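Local coordinates for protein restriction endonuclease Hpy99I (Helicobacter pylori, PDB 3GOX) that cuts double-stranded DNA at a specific target sequence, as a type II restriction endonuclease of the beta-beta-alpha-Me class carrying two Cys4 zinc sites, at residues Arg146-Val149 and Gly150-Asn154; Asn26-Pro29 and Asn30-Gly33; Met11-Asn14 and Asp15-Val18. One frame throughout, in Å; residues are numbered along the deposited sequence.

Contact 1: residues Arg146-Val149 and Gly150-Asn154; sequences RSIV and GVTAN
Ile148 is gripped at both ends of its backbone by the loop that follows it. Its N-H runs almost straight into the threonine hydroxyl (Ile148 N to Thr152 OG1 2.8 Å, 170° at the hydrogen). Thr152 OG1 can reach it because chi1 of 62° sets the hydroxyl between the threonine's own N and C. At the other end Ile148 O takes two backbone donors, Thr152 N in the carbonyl plane at 2.9 Å and Val151 N, also at 2.9 Å, from above that plane. The Val151 bond closes a beta turn with type II angles, Gly150 holding the positive-phi third position; Thr152 N extends it by one residue, and a single bridge pairs Val149 with Ala153.

Apolar contacts flank these bonds. The side chains of Ile148 and Val151 run side by side, with Ile148 CG2 3.8 Å from Val151 CB, and both rest on Ile66 of the second subunit. Ser147 CB meets Ala153 CB at 3.6 Å, close to the Cys4 zinc site that includes Cys140 and Cys171.

Thr152 OG1 also hydrogen-bonds His82 NE2 of the second subunit. The hydroxyl of buried Thr152 therefore satisfies the N-H of the last residue of strand 146-148 and ties the turn into the dimer interface.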
ATOM      1  N   ARG A 146     -17.156  -5.362  -0.252  1.00 16.13           N
ATOM      2  CA  ARG A 146     -17.520  -6.765  -0.267  1.00 16.32           C
ATOM      3  C   ARG A 146     -16.536  -7.536  -1.146  1.00 15.88           C
ATOM      4  O   ARG A 146     -15.984  -7.008  -2.138  1.00 17.01           O
ATOM      5  CB  ARG A 146     -18.957  -6.953  -0.760  1.00 16.64           C
ATOM      6  CG  ARG A 146     -19.997  -6.294   0.120  1.00 16.90           C
ATOM      7  CD  ARG A 146     -21.412  -6.558  -0.356  1.00 19.23           C
ATOM      8  NE  ARG A 146     -21.630  -5.865  -1.616  1.00 18.78           N
ATOM      9  CZ  ARG A 146     -21.907  -4.569  -1.738  1.00 19.79           C
ATOM     10  NH1 ARG A 146     -22.084  -3.799  -0.668  1.00 19.17           N
ATOM     11  NH2 ARG A 146     -22.051  -4.036  -2.935  1.00 22.60           N
ATOM     12  N   SER A 147     -16.293  -8.786  -0.774  1.00 14.91           N
ATOM     13  CA  SER A 147     -15.379  -9.648  -1.507  1.00 15.30           C
ATOM     14  C   SER A 147     -15.690 -11.113  -1.245  1.00 14.37           C
ATOM     15  O   SER A 147     -16.496 -11.441  -0.379  1.00 15.16           O
ATOM     16  CB  SER A 147     -13.921  -9.349  -1.129  1.00 16.71           C
ATOM     17  OG  SER A 147     -13.669  -9.616   0.237  1.00 18.74           O
ATOM     18  N   ILE A 148     -15.090 -11.981  -2.051  1.00 13.26           N
ATOM     19  CA  ILE A 148     -15.139 -13.437  -1.878  1.00 13.13           C
ATOM     20  C   ILE A 148     -13.764 -13.846  -1.361  1.00 13.94           C
ATOM     21  O   ILE A 148     -12.745 -13.604  -2.021  1.00 14.16           O
ATOM     22  CB  ILE A 148     -15.429 -14.176  -3.206  1.00 13.61           C
ATOM     23  CG1 ILE A 148     -16.753 -13.726  -3.825  1.00 13.04           C
ATOM     24  CG2 ILE A 148     -15.434 -15.694  -2.999  1.00 14.95           C
ATOM     25  CD1 ILE A 148     -16.875 -14.150  -5.273  1.00 14.92           C
ATOM     26  N   VAL A 149     -13.730 -14.361  -0.135  1.00 14.09           N
ATOM     27  CA  VAL A 149     -12.482 -14.614   0.577  1.00 14.93           C
ATOM     28  C   VAL A 149     -11.532 -15.517  -0.219  1.00 14.87           C
ATOM     29  O   VAL A 149     -11.890 -16.638  -0.590  1.00 15.64           O
ATOM     30  CB  VAL A 149     -12.758 -15.234   1.967  1.00 14.90           C
ATOM     31  CG1 VAL A 149     -11.427 -15.484   2.702  1.00 16.29           C
ATOM     32  CG2 VAL A 149     -13.669 -14.315   2.777  1.00 14.98           C
ATOM     33  N   GLY A 150     -10.318 -15.017  -0.468  1.00 15.90           N
ATOM     34  CA  GLY A 150      -9.314 -15.770  -1.223  1.00 16.03           C
ATOM     35  C   GLY A 150      -9.507 -15.782  -2.719  1.00 16.69           C
ATOM     36  O   GLY A 150      -8.727 -16.418  -3.428  1.00 18.45           O
ATOM     37  N   VAL A 151     -10.548 -15.098  -3.208  1.00 14.80           N
ATOM     38  CA  VAL A 151     -10.838 -15.019  -4.644  1.00 15.34           C
ATOM     39  C   VAL A 151     -10.828 -13.572  -5.161  1.00 14.99           C
ATOM     40  O   VAL A 151     -10.087 -13.270  -6.110  1.00 16.04           O
ATOM     41  CB  VAL A 151     -12.165 -15.717  -4.983  1.00 15.23           C
ATOM     42  CG1 VAL A 151     -12.539 -15.575  -6.463  1.00 16.18           C
ATOM     43  CG2 VAL A 151     -12.075 -17.193  -4.632  1.00 15.88           C
ATOM     44  N   THR A 152     -11.649 -12.686  -4.595  1.00 14.72           N
ATOM     45  CA  THR A 152     -11.620 -11.251  -4.981  1.00 14.26           C
ATOM     46  C   THR A 152     -10.964 -10.309  -3.961  1.00 14.90           C
ATOM     47  O   THR A 152     -10.807  -9.103  -4.237  1.00 16.26           O
ATOM     48  CB  THR A 152     -12.978 -10.703  -5.414  1.00 14.68           C
ATOM     49  OG1 THR A 152     -13.895 -10.796  -4.328  1.00 14.39           O
ATOM     50  CG2 THR A 152     -13.527 -11.474  -6.626  1.00 15.66           C
ATOM     51  N   ALA A 153     -10.591 -10.843  -2.802  1.00 14.76           N
ATOM     52  CA  ALA A 153      -9.671 -10.179  -1.873  1.00 15.49           C
ATOM     53  C   ALA A 153      -9.101 -11.213  -0.920  1.00 15.34           C
ATOM     54  O   ALA A 153      -9.774 -12.178  -0.523  1.00 16.03           O
ATOM     55  CB  ALA A 153     -10.354  -9.059  -1.109  1.00 16.15           C
ATOM     56  N   ASN A 154      -7.851 -10.985  -0.543  1.00 15.74           N
ATOM     57  CA  ASN A 154      -7.162 -11.801   0.434  1.00 15.37           C
ATOM     58  C   ASN A 154      -7.258 -11.131   1.806  1.00 15.44           C
ATOM     59  O   ASN A 154      -7.107  -9.925   1.924  1.00 15.90           O
ATOM     60  CB  ASN A 154      -5.685 -12.027   0.072  1.00 15.91           C
ATOM     61  CG  ASN A 154      -5.503 -12.870  -1.184  1.00 17.47           C
ATOM     62  OD1 ASN A 154      -6.375 -13.683  -1.552  1.00 19.14           O
ATOM     63  ND2 ASN A 154      -4.345 -12.706  -1.835  1.00 20.27           N
TER

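Contact 2: residues Asn26-Pro29 and Asn30-Gly33; sequences NIVP and NSVG
Val28 O is the shared acceptor here, taking both the backbone N and the hydroxyl of Ser31. The hydroxyl bond is the shorter, with Ser31 OG 2.7 Å from Val28 O and donating its proton to it; Ser31 N lies 3.3 Å from Val28 O, with 151° at the hydrogen. Both donors arrive from the same face of the carbonyl, each tilted out of its plane. The hydroxyl gets there because chi1 of -65° places OG beside the serine's own N, so that a single residue offers two neighbouring donors to one oxygen. The backbone bond closes a type II beta turn from Val28 to Ser31, and the hydroxyl reinforces it on the same acceptor. Pro29, its phi held by the ring at -54°, suits the second position, while Asn30 supplies the positive phi needed at the third, a conformation that asparagine tolerates better than most residues. The turn delivers the chain into strand 32-39 of the SH3-like domain. Just before the strand, the backbone of Asn30 pairs with Ala20 and Leu84, and that of Ser31 with Ala20. Apolar groups flank the serine. Ile27 CG2 presses on Ser31 CB at 3.5 Å, tighter than usual for two carbons, and Val28 CG2 lies 3.5 Å from Ser31 OG. Phe47 packs against both Ile27 and Ser31, carrying the apolar surroundings over to strand 42-47. Farther back along the loop, Asn26 ND2 makes a weak hydrogen bond to Glu52 OE1, at the start of strand 52-57.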
ATOM      1  N   ASN A  26      27.133  11.582  18.912  1.00 15.89           N
ATOM      2  CA  ASN A  26      26.002  10.649  18.790  1.00 16.19           C
ATOM      3  C   ASN A  26      25.963   9.926  17.464  1.00 15.05           C
ATOM      4  O   ASN A  26      25.192   8.970  17.309  1.00 15.75           O
ATOM      5  CB  ASN A  26      24.658  11.385  18.913  1.00 17.45           C
ATOM      6  CG  ASN A  26      24.451  12.014  20.256  1.00 20.09           C
ATOM      7  OD1 ASN A  26      24.803  11.448  21.289  1.00 22.32           O
ATOM      8  ND2 ASN A  26      23.833  13.201  20.255  1.00 23.15           N
ATOM      9  N   ILE A  27      26.772  10.379  16.505  1.00 14.23           N
ATOM     10  CA  ILE A  27      26.699   9.904  15.124  1.00 13.76           C
ATOM     11  C   ILE A  27      27.645   8.733  14.903  1.00 12.96           C
ATOM     12  O   ILE A  27      28.856   8.890  15.015  1.00 13.63           O
ATOM     13  CB  ILE A  27      27.074  11.027  14.153  1.00 14.92           C
ATOM     14  CG1 ILE A  27      26.182  12.247  14.386  1.00 14.46           C
ATOM     15  CG2 ILE A  27      26.996  10.539  12.716  1.00 14.26           C
ATOM     16  CD1 ILE A  27      24.698  12.008  14.244  1.00 17.25           C
ATOM     17  N   VAL A  28      27.087   7.573  14.565  1.00 12.70           N
ATOM     18  CA  VAL A  28      27.907   6.379  14.340  1.00 12.40           C
ATOM     19  C   VAL A  28      28.560   6.400  12.958  1.00 12.51           C
ATOM     20  O   VAL A  28      28.082   7.071  12.035  1.00 12.49           O
ATOM     21  CB  VAL A  28      27.105   5.054  14.487  1.00 11.97           C
ATOM     22  CG1 VAL A  28      26.597   4.896  15.923  1.00 12.27           C
ATOM     23  CG2 VAL A  28      25.982   4.938  13.438  1.00 13.72           C
ATOM     24  N   PRO A  29      29.661   5.648  12.793  1.00 12.63           N
ATOM     25  CA  PRO A  29      30.251   5.547  11.474  1.00 12.53           C
ATOM     26  C   PRO A  29      29.265   5.095  10.405  1.00 13.16           C
ATOM     27  O   PRO A  29      28.353   4.343  10.697  1.00 13.74           O
ATOM     28  CB  PRO A  29      31.387   4.536  11.657  1.00 12.45           C
ATOM     29  CG  PRO A  29      31.720   4.636  13.086  1.00 13.05           C
ATOM     30  CD  PRO A  29      30.433   4.883  13.790  1.00 12.87           C
ATOM     31  N   ASN A  30      29.460   5.605   9.185  1.00 13.24           N
ATOM     32  CA  ASN A  30      28.654   5.279   8.005  1.00 13.11           C
ATOM     33  C   ASN A  30      27.292   5.948   7.976  1.00 12.74           C
ATOM     34  O   ASN A  30      26.514   5.749   7.036  1.00 12.10           O
ATOM     35  CB  ASN A  30      28.523   3.768   7.786  1.00 12.88           C
ATOM     36  CG  ASN A  30      29.850   3.111   7.570  1.00 16.42           C
ATOM     37  OD1 ASN A  30      30.743   3.714   7.003  1.00 19.10           O
ATOM     38  ND2 ASN A  30      29.998   1.885   8.045  1.00 19.30           N
ATOM     39  N   SER A  31      27.043   6.824   8.946  1.00 12.65           N
ATOM     40  CA  SER A  31      25.865   7.704   8.908  1.00 12.44           C
ATOM     41  C   SER A  31      25.983   8.644   7.735  1.00 12.49           C
ATOM     42  O   SER A  31      27.018   9.296   7.579  1.00 12.60           O
ATOM     43  CB  SER A  31      25.770   8.508  10.197  1.00 12.61           C
ATOM     44  OG  SER A  31      25.531   7.678  11.322  1.00 12.67           O
ATOM     45  N   VAL A  32      24.933   8.733   6.917  1.00 11.78           N
ATOM     46  CA  VAL A  32      24.888   9.623   5.758  1.00 12.57           C
ATOM     47  C   VAL A  32      24.445  11.010   6.189  1.00 12.30           C
ATOM     48  O   VAL A  32      23.476  11.189   6.929  1.00 13.74           O
ATOM     49  CB  VAL A  32      23.939   9.089   4.660  1.00 12.29           C
ATOM     50  CG1 VAL A  32      23.877  10.051   3.446  1.00 13.14           C
ATOM     51  CG2 VAL A  32      24.415   7.709   4.225  1.00 12.80           C
ATOM     52  N   GLY A  33      25.166  12.002   5.686  1.00 13.23           N
ATOM     53  CA  GLY A  33      24.819  13.399   5.877  1.00 13.77           C
ATOM     54  C   GLY A  33      24.897  14.171   4.581  1.00 13.63           C
ATOM     55  O   GLY A  33      25.510  13.733   3.608  1.00 13.35           O
TER

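Contact 3: residues Met11-Asn14 and Asp15-Val18; sequences MLKN and DDFV
Asp16 reaches back over Lys13, and its side chain can be followed atom by atom. Asp16 CB lies 3.2 Å from Lys13 O, the oxygen that accepts Asp16 N at 3.0 Å and so closes a type II beta turn with Asp15 at the positive-phi position. Beyond CB, chi1 of -73° sets CG beside the aspartate's own N, which brings OD2 to Lys13 N. The carboxylate divides its work. Asp16 OD2 accepts Lys13 N at 2.8 Å, met from above the carboxylate plane rather than within it, and a water bridges OD2 to Met11 O. Asp16 OD1 takes a second water, which also bonds to Asn14 O, and has Lys13 CE 3.6 Å away. The lysine chain, bent at chi3, crosses the Asp16 side chain at a slant, but Lys13 NZ stops 4.6 Å from Asp16 OD1, so any attraction between the charges acts without contact.

Beside the polar turn, Leu12 CD2 packs on Val18 CG1 at 3.7 Å, and both side chains touch Leu61 of strand 61-63. The turn opens strand 17-20, which lies between strands 61-63 and 32-39; Asp15 and Asp16 each bond through the backbone to Ile35 of the latter.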
ATOM      1  N   MET A  11      36.759  21.533  -1.989  1.00 31.02           N
ATOM      2  CA  MET A  11      36.546  20.093  -2.318  1.00 30.91           C
ATOM      3  C   MET A  11      35.088  19.668  -2.095  1.00 29.20           C
ATOM      4  O   MET A  11      34.378  19.359  -3.061  1.00 29.72           O
ATOM      5  CB  MET A  11      37.504  19.218  -1.504  1.00 31.80           C
ATOM      6  CG  MET A  11      37.406  17.714  -1.783  1.00 34.98           C
ATOM      7  SD  MET A  11      37.244  17.287  -3.538  1.00 42.65           S
ATOM      8  CE  MET A  11      38.231  15.792  -3.607  1.00 41.32           C
ATOM      9  N   LEU A  12      34.638  19.642  -0.840  1.00 26.93           N
ATOM     10  CA  LEU A  12      33.217  19.406  -0.554  1.00 24.86           C
ATOM     11  C   LEU A  12      32.413  20.664  -0.915  1.00 22.71           C
ATOM     12  O   LEU A  12      32.889  21.809  -0.761  1.00 22.48           O
ATOM     13  CB  LEU A  12      32.976  18.996   0.903  1.00 25.26           C
ATOM     14  CG  LEU A  12      33.450  17.596   1.311  1.00 25.95           C
ATOM     15  CD1 LEU A  12      33.387  17.437   2.828  1.00 27.54           C
ATOM     16  CD2 LEU A  12      32.644  16.465   0.638  1.00 26.85           C
ATOM     17  N   LYS A  13      31.219  20.438  -1.444  1.00 19.75           N
ATOM     18  CA  LYS A  13      30.299  21.509  -1.826  1.00 18.43           C
ATOM     19  C   LYS A  13      29.005  21.336  -1.063  1.00 16.62           C
ATOM     20  O   LYS A  13      28.609  20.212  -0.734  1.00 15.38           O
ATOM     21  CB  LYS A  13      29.983  21.452  -3.324  1.00 18.69           C
ATOM     22  CG  LYS A  13      31.177  21.519  -4.234  1.00 21.61           C
ATOM     23  CD  LYS A  13      30.749  21.478  -5.684  1.00 23.39           C
ATOM     24  CE  LYS A  13      29.982  20.205  -6.054  1.00 25.42           C
ATOM     25  NZ  LYS A  13      29.811  20.094  -7.540  1.00 29.47           N
ATOM     26  N   ASN A  14      28.326  22.440  -0.794  1.00 15.39           N
ATOM     27  CA  ASN A  14      26.957  22.369  -0.318  1.00 14.88           C
ATOM     28  C   ASN A  14      26.132  21.458  -1.228  1.00 14.79           C
ATOM     29  O   ASN A  14      26.267  21.500  -2.458  1.00 14.93           O
ATOM     30  CB  ASN A  14      26.338  23.765  -0.198  1.00 14.85           C
ATOM     31  CG  ASN A  14      26.867  24.532   1.016  1.00 14.46           C
ATOM     32  OD1 ASN A  14      27.209  23.919   2.038  1.00 18.71           O
ATOM     33  ND2 ASN A  14      26.884  25.869   0.927  1.00 16.71           N
ATOM     34  N   ASP A  15      25.312  20.617  -0.585  1.00 14.06           N
ATOM     35  CA  ASP A  15      24.394  19.646  -1.196  1.00 15.35           C
ATOM     36  C   ASP A  15      25.064  18.308  -1.494  1.00 14.87           C
ATOM     37  O   ASP A  15      24.368  17.357  -1.856  1.00 15.05           O
ATOM     38  CB  ASP A  15      23.681  20.176  -2.436  1.00 15.98           C
ATOM     39  CG  ASP A  15      22.959  21.483  -2.180  1.00 19.15           C
ATOM     40  OD1 ASP A  15      22.415  21.664  -1.083  1.00 25.74           O
ATOM     41  OD2 ASP A  15      22.884  22.295  -3.125  1.00 25.55           O
ATOM     42  N   ASP A  16      26.385  18.215  -1.331  1.00 14.65           N
ATOM     43  CA  ASP A  16      27.078  16.932  -1.479  1.00 14.55           C
ATOM     44  C   ASP A  16      26.702  15.997  -0.337  1.00 13.83           C
ATOM     45  O   ASP A  16      26.378  16.436   0.771  1.00 14.93           O
ATOM     46  CB  ASP A  16      28.603  17.073  -1.444  1.00 15.20           C
ATOM     47  CG  ASP A  16      29.188  17.700  -2.691  1.00 17.63           C
ATOM     48  OD1 ASP A  16      28.505  17.825  -3.731  1.00 20.05           O
ATOM     49  OD2 ASP A  16      30.398  18.019  -2.612  1.00 22.39           O
ATOM     50  N   PHE A  17      26.778  14.699  -0.610  1.00 12.97           N
ATOM     51  CA  PHE A  17      26.557  13.667   0.402  1.00 12.46           C
ATOM     52  C   PHE A  17      27.849  13.025   0.889  1.00 12.17           C
ATOM     53  O   PHE A  17      28.787  12.822   0.125  1.00 12.66           O
ATOM     54  CB  PHE A  17      25.601  12.600  -0.143  1.00 12.13           C
ATOM     55  CG  PHE A  17      24.188  13.086  -0.260  1.00 12.46           C
ATOM     56  CD1 PHE A  17      23.340  13.062   0.830  1.00 13.38           C
ATOM     57  CD2 PHE A  17      23.727  13.617  -1.447  1.00 14.49           C
ATOM     58  CE1 PHE A  17      22.045  13.548   0.711  1.00 13.62           C
ATOM     59  CE2 PHE A  17      22.436  14.099  -1.564  1.00 14.41           C
ATOM     60  CZ  PHE A  17      21.601  14.059  -0.472  1.00 13.79           C
ATOM     61  N   VAL A  18      27.889  12.744   2.187  1.00 11.64           N
ATOM     62  CA  VAL A  18      29.052  12.187   2.842  1.00 12.71           C
ATOM     63  C   VAL A  18      28.624  11.130   3.838  1.00 12.82           C
ATOM     64  O   VAL A  18      27.446  11.094   4.255  1.00 13.30           O
ATOM     65  CB  VAL A  18      29.838  13.269   3.613  1.00 12.40           C
ATOM     66  CG1 VAL A  18      30.454  14.266   2.632  1.00 12.76           C
ATOM     67  CG2 VAL A  18      28.953  13.986   4.636  1.00 14.55           C
TER
HETATM   68  O   HOH W   1      32.401  18.236  -4.168  1.00 39.62           O
HETATM   69  O   HOH W   2      26.718  19.609  -4.483  1.00 22.19           O

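Contacts 2 and 3 begin neighbouring antiparallel strands of one SH3-like sheet: their centres are 15 Å apart, and Gly33 N lies 2.8 Å from Val18 O, probably hydrogen-bonded. Contact 1 belongs to the endonuclease VII-like region at the other end of the elongated chain, its centre about 46 Å from that of contact 2 and 51 Å from that of contact 3. Its nearest atom is about 4 Å from the bound DNA, against about 15 Å for each of the other two. The Ala153 side chain is about 7 Å from one zinc ion and the Val28 side chain about 9 Å from another, at different Cys4 sites. Across the dimer, Arg146 of contact 1 bonds to Ile48 O and Gly49 O of the second subunit, and Phe17 of contact 3 packs on Gly135 of that subunit.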